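Local atomic coordinates of lipoprotein (Burkholderia cenocepacia, PDB entry 4QHQ), a protein that binds methionine and probably serves as the substrate-binding lipoprotein of an ABC transporter for nutrient uptake. Residues Y175-N180 with G235-S240. Residues are numbered along the deposited sequence; the frame is centred on the assembly and turned at random.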
ATOM      1  N   TYR A 175      -7.190  -1.416   1.113  1.00 10.27           N
ATOM      2  CA  TYR A 175      -8.289  -2.256   0.656  1.00 10.29           C
ATOM      3  C   TYR A 175      -8.982  -2.978   1.818  1.00 11.64           C
ATOM      4  O   TYR A 175     -10.202  -3.139   1.806  1.00 12.73           O
ATOM      5  CB  TYR A 175      -7.800  -3.271  -0.378  1.00  9.25           C
ATOM      6  CG  TYR A 175      -7.344  -2.625  -1.677  1.00  8.47           C
ATOM      7  CD1 TYR A 175      -8.165  -1.730  -2.361  1.00 10.89           C
ATOM      8  CD2 TYR A 175      -6.109  -2.932  -2.222  1.00 10.30           C
ATOM      9  CE1 TYR A 175      -7.747  -1.154  -3.545  1.00 12.98           C
ATOM     10  CE2 TYR A 175      -5.680  -2.350  -3.400  1.00 11.86           C
ATOM     11  CZ  TYR A 175      -6.509  -1.477  -4.057  1.00 11.41           C
ATOM     12  OH  TYR A 175      -6.115  -0.889  -5.245  1.00 13.19           O
ATOM     13  N   ALA A 176      -8.199  -3.421   2.802  1.00 10.16           N
ATOM     14  CA  ALA A 176      -8.769  -4.073   3.980  1.00  9.81           C
ATOM     15  C   ALA A 176      -9.708  -3.121   4.702  1.00 12.77           C
ATOM     16  O   ALA A 176     -10.849  -3.482   5.007  1.00 13.74           O
ATOM     17  CB  ALA A 176      -7.672  -4.564   4.910  1.00 12.40           C
ATOM     18  N   LEU A 177      -9.243  -1.897   4.946  1.00 11.24           N
ATOM     19  CA  LEU A 177     -10.083  -0.901   5.598  1.00 12.28           C
ATOM     20  C   LEU A 177     -11.347  -0.580   4.796  1.00 13.90           C
ATOM     21  O   LEU A 177     -12.421  -0.427   5.363  1.00 15.15           O
ATOM     22  CB  LEU A 177      -9.284   0.380   5.856  1.00 11.96           C
ATOM     23  CG  LEU A 177      -8.235   0.283   6.971  1.00 13.09           C
ATOM     24  CD1 LEU A 177      -7.342   1.506   6.974  1.00 13.10           C
ATOM     25  CD2 LEU A 177      -8.892   0.100   8.335  1.00 13.35           C
ATOM     26  N   ALA A 178     -11.212  -0.485   3.476  1.00 14.28           N
ATOM     27  CA  ALA A 178     -12.356  -0.145   2.634  1.00 14.20           C
ATOM     28  C   ALA A 178     -13.391  -1.261   2.645  1.00 16.97           C
ATOM     29  O   ALA A 178     -14.567  -1.024   2.375  1.00 21.19           O
ATOM     30  CB  ALA A 178     -11.909   0.174   1.213  1.00 14.74           C
ATOM     31  N   ALA A 179     -12.951  -2.470   2.991  1.00 14.60           N
ATOM     32  CA  ALA A 179     -13.830  -3.632   3.080  1.00 16.32           C
ATOM     33  C   ALA A 179     -14.279  -3.883   4.515  1.00 16.61           C
ATOM     34  O   ALA A 179     -14.820  -4.946   4.821  1.00 22.62           O
ATOM     35  CB  ALA A 179     -13.125  -4.852   2.533  1.00 18.98           C
ATOM     36  N   ASN A 180     -14.054  -2.904   5.384  1.00 18.50           N
ATOM     37  CA  ASN A 180     -14.445  -2.971   6.797  1.00 21.98           C
ATOM     38  C   ASN A 180     -13.722  -4.033   7.622  1.00 21.77           C
ATOM     39  O   ASN A 180     -14.242  -4.517   8.636  1.00 25.64           O
ATOM     40  CB  ASN A 180     -15.967  -3.071   6.955  1.00 35.72           C
ATOM     41  CG  ASN A 180     -16.679  -1.824   6.466  1.00 48.36           C
ATOM     42  OD1 ASN A 180     -16.701  -0.800   7.153  1.00 56.10           O
ATOM     43  ND2 ASN A 180     -17.258  -1.900   5.272  1.00 49.80           N
ATOM     44  N   GLY A 235      -4.695   3.017  14.523  1.00 18.52           N
ATOM     45  CA  GLY A 235      -3.360   2.456  14.626  1.00 17.71           C
ATOM     46  C   GLY A 235      -2.932   1.612  13.436  1.00 15.47           C
ATOM     47  O   GLY A 235      -1.770   1.226  13.332  1.00 17.59           O
ATOM     48  N   SER A 236      -3.866   1.316  12.535  1.00 14.03           N
ATOM     49  CA  SER A 236      -3.542   0.539  11.340  1.00 12.62           C
ATOM     50  C   SER A 236      -2.699   1.345  10.348  1.00 12.06           C
ATOM     51  O   SER A 236      -2.041   0.784   9.471  1.00 13.29           O
ATOM     52  CB  SER A 236      -4.816   0.055  10.650  1.00 12.88           C
ATOM     53  OG  SER A 236      -5.538   1.138  10.088  1.00 14.91           O
ATOM     54  N   MET A 237      -2.734   2.667  10.486  1.00 11.81           N
ATOM     55  CA  MET A 237      -1.912   3.566   9.692  1.00 12.23           C
ATOM     56  C   MET A 237      -1.166   4.445  10.681  1.00 13.26           C
ATOM     57  O   MET A 237      -1.758   4.969  11.623  1.00 13.19           O
ATOM     58  CB  MET A 237      -2.790   4.394   8.758  1.00 10.69           C
ATOM     59  CG  MET A 237      -3.398   3.564   7.635  1.00 11.77           C
ATOM     60  SD  MET A 237      -4.841   4.315   6.851  1.00 11.88           S
ATOM     61  CE  MET A 237      -4.190   5.912   6.362  1.00 12.12           C
ATOM     62  N   VAL A 238       0.142   4.550  10.486  1.00 11.48           N
ATOM     63  CA  VAL A 238       1.003   5.314  11.373  1.00 12.28           C
ATOM     64  C   VAL A 238       1.668   6.424  10.563  1.00 12.51           C
ATOM     65  O   VAL A 238       2.284   6.161   9.530  1.00 11.07           O
ATOM     66  CB  VAL A 238       2.063   4.403  12.027  1.00 12.32           C
ATOM     67  CG1 VAL A 238       3.042   5.243  12.838  1.00 13.96           C
ATOM     68  CG2 VAL A 238       1.394   3.329  12.908  1.00 17.38           C
ATOM     69  N   ALA A 239       1.517   7.665  11.015  1.00 15.03           N
ATOM     70  CA  ALA A 239       2.075   8.791  10.282  1.00 13.74           C
ATOM     71  C   ALA A 239       3.573   8.628  10.092  1.00 14.13           C
ATOM     72  O   ALA A 239       4.285   8.149  10.977  1.00 13.76           O
ATOM     73  CB  ALA A 239       1.770  10.121  10.983  1.00 14.52           C
ATOM     74  N   SER A 240       4.053   9.042   8.925  1.00 12.32           N
ATOM     75  CA  SER A 240       5.476   8.978   8.628  1.00 13.16           C
ATOM     76  C   SER A 240       6.142  10.345   8.768  1.00 14.18           C
ATOM     77  O   SER A 240       7.153  10.612   8.129  1.00 17.31           O
ATOM     78  CB  SER A 240       5.709   8.432   7.221  1.00 15.42           C
ATOM     79  OG  SER A 240       5.130   7.157   7.061  1.00 17.15           O
TER
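Leu177, in the last turn of helix 173-178, reaches across to Ser236 and Met237 between the two lobes of this periplasmic-binding-protein fold; its helix follows strand 168-171 of the five-stranded sheet, whereas 235-240 runs into edge strand 238-239 of the six-stranded one. Gly235 leads in with a positive phi (100°), a conformation that would press a side chain against the preceding carbonyl oxygen. At Ser236 the hydroxyl sits between the backbone N and the carbonyl carbon (chi1 68°), where OG hydrogen-bonds to Phe233 O at the end of helix 223-233. With its hydroxyl bonded to that carbonyl, Ser236 OG lies 3.6 Å from Leu177 CD1 and 3.9 Å from Leu177 CD2; leucine suits its place as a branched apolar side chain presenting two methyls. Met237 suits the next place because a long, flexible thioether can bend at chi3 (55°) and still touch Pro10, which Leu177 also meets, Tyr79 and Ile229. Beyond it, Val238 pairs through its backbone with Ile80, adding the short strand to 72-80. The bound methionine lies about 7 Å from the side chain of Met237, which crosses that of Leu177 at a slant, bringing Met237 SD to 3.8 Å from Leu177 CD1.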